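Local coordinates for conserved hypothetical protein Ta0289 (PDB 1PVM) that is of unknown function but joins a pair of CBS domains to a zinc-ribbon-like domain that binds a metal ion through four cysteines, at residues P84-K89 against K146-L151; E107-V112 against G120-T125. All blocks are in the same frame, centred on the assembly; numbering follows the deposited sequence.

Contact 1 of 2, residues P84-K89 against K146-L151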
loop_
_atom_site.group_PDB
_atom_site.type_symbol
_atom_site.label_atom_id
_atom_site.label_comp_id
_atom_site.label_asym_id
_atom_site.label_seq_id
_atom_site.Cartn_x
_atom_site.Cartn_y
_atom_site.Cartn_z
ATOM N N PRO B 84 -3.357 -6.290 18.307
ATOM C CA PRO B 84 -4.625 -7.010 18.120
ATOM C C PRO B 84 -5.360 -6.439 16.914
ATOM O O PRO B 84 -5.057 -5.333 16.468
ATOM C CB PRO B 84 -5.383 -6.738 19.419
ATOM C CG PRO B 84 -4.309 -6.405 20.400
ATOM C CD PRO B 84 -3.346 -5.588 19.598
ATOM N N ILE B 85 -6.335 -7.176 16.397
ATOM C CA ILE B 85 -7.059 -6.707 15.224
ATOM C C ILE B 85 -7.679 -5.323 15.418
ATOM O O ILE B 85 -8.379 -5.075 16.400
ATOM C CB ILE B 85 -8.167 -7.725 14.791
ATOM C CG1 ILE B 85 -8.753 -7.303 13.441
ATOM C CG2 ILE B 85 -9.260 -7.828 15.858
ATOM C CD1 ILE B 85 -9.607 -8.374 12.773
ATOM N N PRO B 86 -7.380 -4.383 14.502
ATOM C CA PRO B 86 -7.941 -3.027 14.601
ATOM C C PRO B 86 -9.433 -3.167 14.330
ATOM O O PRO B 86 -9.828 -3.863 13.394
ATOM C CB PRO B 86 -7.233 -2.270 13.480
ATOM C CG PRO B 86 -5.926 -2.995 13.338
ATOM C CD PRO B 86 -6.330 -4.447 13.470
ATOM N N LYS B 87 -10.273 -2.514 15.124
ATOM C CA LYS B 87 -11.702 -2.670 14.901
ATOM C C LYS B 87 -12.581 -1.575 15.486
ATOM O O LYS B 87 -12.178 -0.852 16.399
ATOM C CB LYS B 87 -12.146 -4.022 15.463
ATOM C CG LYS B 87 -12.037 -4.124 16.981
ATOM C CD LYS B 87 -12.264 -5.555 17.459
ATOM C CE LYS B 87 -12.512 -5.609 18.959
ATOM N NZ LYS B 87 -11.437 -4.939 19.722
ATOM N N VAL B 88 -13.785 -1.463 14.931
ATOM C CA VAL B 88 -14.789 -0.506 15.387
ATOM C C VAL B 88 -16.112 -1.271 15.456
ATOM O O VAL B 88 -16.264 -2.310 14.809
ATOM C CB VAL B 88 -14.962 0.690 14.410
ATOM C CG1 VAL B 88 -13.677 1.497 14.334
ATOM C CG2 VAL B 88 -15.379 0.193 13.029
ATOM N N LYS B 89 -17.055 -0.777 16.251
ATOM C CA LYS B 89 -18.358 -1.423 16.370
ATOM C C LYS B 89 -19.212 -1.130 15.145
ATOM O O LYS B 89 -19.099 -0.063 14.534
ATOM C CB LYS B 89 -19.075 -0.952 17.634
ATOM C CG LYS B 89 -18.536 -1.587 18.902
ATOM C CD LYS B 89 -18.814 -3.091 18.911
ATOM C CE LYS B 89 -18.247 -3.771 20.154
ATOM N NZ LYS B 89 -18.608 -5.220 20.221
ATOM N N LYS B 146 1.710 8.147 10.886
ATOM C CA LYS B 146 1.586 7.339 12.094
ATOM C C LYS B 146 1.586 5.844 11.815
ATOM O O LYS B 146 1.246 5.401 10.719
ATOM C CB LYS B 146 0.304 7.703 12.844
ATOM C CG LYS B 146 0.107 9.182 13.110
ATOM C CD LYS B 146 -1.267 9.401 13.716
ATOM C CE LYS B 146 -1.654 10.861 13.742
ATOM N NZ LYS B 146 -3.084 11.025 14.131
ATOM N N ASP B 147 1.962 5.074 12.830
ATOM C CA ASP B 147 2.009 3.623 12.733
ATOM C C ASP B 147 1.299 2.984 13.926
ATOM O O ASP B 147 1.492 3.384 15.073
ATOM C CB ASP B 147 3.466 3.141 12.642
ATOM C CG ASP B 147 4.373 3.798 13.674
ATOM O OD1 ASP B 147 4.491 5.043 13.662
ATOM O OD2 ASP B 147 4.977 3.071 14.496
ATOM N N TYR B 148 0.463 1.996 13.628
ATOM C CA TYR B 148 -0.327 1.269 14.620
ATOM C C TYR B 148 0.526 0.657 15.729
ATOM O O TYR B 148 1.567 0.070 15.455
ATOM C CB TYR B 148 -1.099 0.157 13.904
ATOM C CG TYR B 148 -2.098 -0.601 14.757
ATOM C CD1 TYR B 148 -3.286 -0.004 15.175
ATOM C CD2 TYR B 148 -1.873 -1.936 15.109
ATOM C CE1 TYR B 148 -4.229 -0.718 15.919
ATOM C CE2 TYR B 148 -2.812 -2.660 15.855
ATOM C CZ TYR B 148 -3.986 -2.044 16.251
ATOM O OH TYR B 148 -4.928 -2.756 16.949
ATOM N N GLN B 149 0.092 0.796 16.979
ATOM C CA GLN B 149 0.829 0.199 18.095
ATOM C C GLN B 149 0.442 -1.268 18.202
ATOM O O GLN B 149 -0.692 -1.586 18.572
ATOM C CB GLN B 149 0.492 0.871 19.426
ATOM C CG GLN B 149 1.288 2.117 19.752
ATOM C CD GLN B 149 1.373 2.357 21.255
ATOM O OE1 GLN B 149 0.378 2.223 21.977
ATOM N NE2 GLN B 149 2.563 2.718 21.732
ATOM N N HIS B 150 1.376 -2.156 17.877
ATOM C CA HIS B 150 1.122 -3.590 17.955
ATOM C C HIS B 150 1.362 -4.061 19.383
ATOM O O HIS B 150 2.405 -3.770 19.970
ATOM C CB HIS B 150 2.044 -4.339 16.996
ATOM C CG HIS B 150 1.840 -3.974 15.558
ATOM N ND1 HIS B 150 1.862 -2.670 15.113
ATOM C CD2 HIS B 150 1.612 -4.741 14.467
ATOM C CE1 HIS B 150 1.655 -2.650 13.810
ATOM N NE2 HIS B 150 1.502 -3.893 13.393
ATOM N N LEU B 151 0.400 -4.792 19.941
ATOM C CA LEU B 151 0.528 -5.270 21.308
ATOM C C LEU B 151 0.991 -6.716 21.387
ATOM O O LEU B 151 0.684 -7.534 20.515
ATOM C CB LEU B 151 -0.798 -5.090 22.053
ATOM C CG LEU B 151 -1.330 -3.652 22.040
ATOM C CD1 LEU B 151 -2.587 -3.572 22.873
ATOM C CD2 LEU B 151 -0.275 -2.689 22.572
#
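The linker that leaves helix 133-145 for the cysteine-rich ribbon meets the loop feeding strand 87-89 of the second CBS domain through Tyr148 and Leu151, which pack on Pro84 and Pro86. Tyr148 carries the polar part of the contact: its CG stands anti to the backbone N (chi1 -173°), which brings the phenol across to the proline-rich loop, where Tyr148 OH donates a 2.6 Å hydrogen bond to Pro84 O. The hydroxyl approaches with a C=O...O angle of 146°, tilted 30° from the carbonyl plane. A proline ring lies over one face of the phenol: Pro86 CG sits 4.0 Å from the centroid of the Tyr148 ring, displaced toward the hydroxyl end, in a CH-pi contact, and comes within 3.6 Å of Tyr148 CZ. Proline suits this place because its ring offers a compact, rigid set of C-H groups to the aromatic face, while tyrosine supplies both that face and a donor. The linker runs from the end of helix 133-145 toward the metal-binding ribbon, lying against the loop before strand 87-89, and Leu151, just before the metal ligand Cys152, continues the contact with Leu151 CB 3.6 Å from Pro84 CD. Its apolar CB, CG and CD1 suit the Pro84 ring, which has no backbone N-H to satisfy. Pro84 follows a cis peptide bond. With a phenylalanine in place of Tyr148, Pro84 O would probably lose this donor, and the ring that tie. His150 ND1 donates to Tyr148 O at 2.8 Å, from above the carbonyl plane, with Tyr148 CD2 over one face of the imidazole.

Contact 2 of 2, residues E107-V112 against G120-T125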
loop_
_atom_site.group_PDB
_atom_site.type_symbol
_atom_site.label_atom_id
_atom_site.label_comp_id
_atom_site.label_asym_id
_atom_site.label_seq_id
_atom_site.Cartn_x
_atom_site.Cartn_y
_atom_site.Cartn_z
ATOM N N GLU B 107 -5.796 2.835 7.342
ATOM C CA GLU B 107 -6.642 3.204 6.214
ATOM C C GLU B 107 -7.777 2.180 6.086
ATOM O O GLU B 107 -8.614 2.261 5.188
ATOM C CB GLU B 107 -5.834 3.331 4.912
ATOM C CG GLU B 107 -4.826 2.235 4.640
ATOM C CD GLU B 107 -5.456 0.976 4.091
ATOM O OE1 GLU B 107 -6.255 1.080 3.134
ATOM O OE2 GLU B 107 -5.138 -0.115 4.605
ATOM N N ARG B 108 -7.797 1.224 7.017
ATOM C CA ARG B 108 -8.842 0.200 7.072
ATOM C C ARG B 108 -8.819 -0.511 8.420
ATOM O O ARG B 108 -7.811 -0.495 9.120
ATOM C CB ARG B 108 -8.673 -0.828 5.951
ATOM C CG ARG B 108 -7.544 -1.837 6.129
ATOM C CD ARG B 108 -7.430 -2.683 4.861
ATOM N NE ARG B 108 -7.094 -1.842 3.712
ATOM C CZ ARG B 108 -7.448 -2.084 2.453
ATOM N NH1 ARG B 108 -8.168 -3.154 2.139
ATOM N NH2 ARG B 108 -7.079 -1.240 1.503
ATOM N N CYS B 109 -9.939 -1.124 8.785
ATOM C CA CYS B 109 -10.031 -1.858 10.037
ATOM C C CYS B 109 -11.219 -2.798 9.962
ATOM O O CYS B 109 -12.042 -2.696 9.054
ATOM C CB CYS B 109 -10.197 -0.903 11.228
ATOM S SG CYS B 109 -11.778 -0.018 11.295
ATOM N N ALA B 110 -11.304 -3.718 10.915
ATOM C CA ALA B 110 -12.404 -4.666 10.942
ATOM C C ALA B 110 -13.596 -4.014 11.623
ATOM O O ALA B 110 -13.456 -3.005 12.314
ATOM C CB ALA B 110 -11.995 -5.925 11.702
ATOM N N VAL B 111 -14.771 -4.586 11.398
ATOM C CA VAL B 111 -15.996 -4.101 12.017
ATOM C C VAL B 111 -16.526 -5.292 12.803
ATOM O O VAL B 111 -16.614 -6.398 12.265
ATOM C CB VAL B 111 -17.041 -3.686 10.962
ATOM C CG1 VAL B 111 -18.324 -3.227 11.652
ATOM C CG2 VAL B 111 -16.476 -2.578 10.073
ATOM N N VAL B 112 -16.843 -5.082 14.079
ATOM C CA VAL B 112 -17.361 -6.165 14.907
ATOM C C VAL B 112 -18.762 -5.828 15.395
ATOM O O VAL B 112 -19.101 -4.652 15.566
ATOM C CB VAL B 112 -16.449 -6.443 16.146
ATOM C CG1 VAL B 112 -15.100 -6.981 15.689
ATOM C CG2 VAL B 112 -16.258 -5.166 16.975
ATOM N N GLY B 120 -17.135 -7.609 9.073
ATOM C CA GLY B 120 -16.697 -6.997 7.835
ATOM C C GLY B 120 -15.433 -6.191 7.989
ATOM O O GLY B 120 -14.818 -6.171 9.051
ATOM N N ILE B 121 -15.026 -5.549 6.903
ATOM C CA ILE B 121 -13.855 -4.689 6.923
ATOM C C ILE B 121 -14.292 -3.401 6.249
ATOM O O ILE B 121 -15.027 -3.437 5.260
ATOM C CB ILE B 121 -12.659 -5.301 6.145
ATOM C CG1 ILE B 121 -12.086 -6.486 6.931
ATOM C CG2 ILE B 121 -11.581 -4.235 5.908
ATOM C CD1 ILE B 121 -10.876 -7.128 6.285
ATOM N N VAL B 122 -13.875 -2.269 6.805
ATOM C CA VAL B 122 -14.205 -0.968 6.232
ATOM C C VAL B 122 -12.889 -0.274 5.861
ATOM O O VAL B 122 -11.919 -0.306 6.621
ATOM C CB VAL B 122 -15.024 -0.097 7.228
ATOM C CG1 VAL B 122 -14.244 0.119 8.517
ATOM C CG2 VAL B 122 -15.394 1.233 6.576
ATOM N N THR B 123 -12.859 0.328 4.678
ATOM C CA THR B 123 -11.667 1.006 4.180
ATOM C C THR B 123 -11.927 2.480 3.921
ATOM O O THR B 123 -13.068 2.932 3.925
ATOM C CB THR B 123 -11.215 0.416 2.839
ATOM O OG1 THR B 123 -12.219 0.692 1.850
ATOM C CG2 THR B 123 -11.006 -1.091 2.948
ATOM N N LEU B 124 -10.856 3.225 3.671
ATOM C CA LEU B 124 -10.984 4.641 3.366
ATOM C C LEU B 124 -11.835 4.806 2.108
ATOM O O LEU B 124 -12.599 5.759 1.994
ATOM C CB LEU B 124 -9.608 5.271 3.129
ATOM C CG LEU B 124 -9.636 6.716 2.612
ATOM C CD1 LEU B 124 -10.315 7.628 3.627
ATOM C CD2 LEU B 124 -8.218 7.181 2.350
ATOM N N THR B 125 -11.700 3.882 1.159
ATOM C CA THR B 125 -12.487 3.973 -0.066
ATOM C C THR B 125 -13.980 3.920 0.261
ATOM O O THR B 125 -14.768 4.709 -0.270
ATOM C CB THR B 125 -12.149 2.836 -1.055
ATOM O OG1 THR B 125 -10.753 2.877 -1.372
ATOM C CG2 THR B 125 -12.950 3.005 -2.348
#
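Strands 108-112 and 118-123 form a beta hairpin of the second CBS domain, with Cys109 facing Val122 and Val111 facing Gly120 as antiparallel hydrogen-bonded pairs. The Cys109-Val122 pair is closed both ways: Val122 N to Cys109 O at 2.9 Å is nearly straight, and Cys109 N to Val122 O spans 3.0 Å. Val111 N reaches Gly120 O at 2.8 Å, whereas the return bond from Gly120 N to Val111 O is weak. Leu124 N, at the start of the helix, donates to Glu107 O at 2.9 Å, extending the ladder beyond the strands.

Apolar contacts gather on the face bearing Cys109, Val111 and Val122. With chi1 at 59°, Val122 CG1 lies between its backbone N and carbonyl carbon, 3.7 Å from Cys109 SG and 3.8 Å from Val111 CG2; such small or branched side chains suit a buried sheet face.

Charge appears on the other face. Within 107-112, Arg108 and its neighbour Glu107 form a salt bridge, gripped side-on, NE to OE2 at 2.8 Å and NH2 to OE1, both nearly in the guanidinium plane, while Thr123 CG2 rests over one guanidinium face, 3.6 Å from Arg108 NH1. Thr123 also N-caps the following helix, a natural role for its hydroxyl.

Strand 87-89 flanks 108-112 in the sheet, helix 94-104 packs on Cys109 and Val122, and Leu124 meets helix 133-145.

Both contacts reach one mixed sheet, contact 1 through strand 87-89 alone, which runs parallel to 108-112; that strand in turn pairs with 118-123. Their centres lie 11 Å apart, and they touch directly, with probable hydrogen bonds from Ala110 N to Pro86 O and from Val112 N to Val88 O, each 2.9 Å, and with Ile85 CD1 packed 3.6 Å from Ala110 CB. Along the chain, the hairpin is nested inside the loop that contact 1 closes. The two differ in their relation to the metal: the side chain of Leu151 lies about 8 Å from the bound mercury ion, whereas 107-112 and 120-125 lie away from that site.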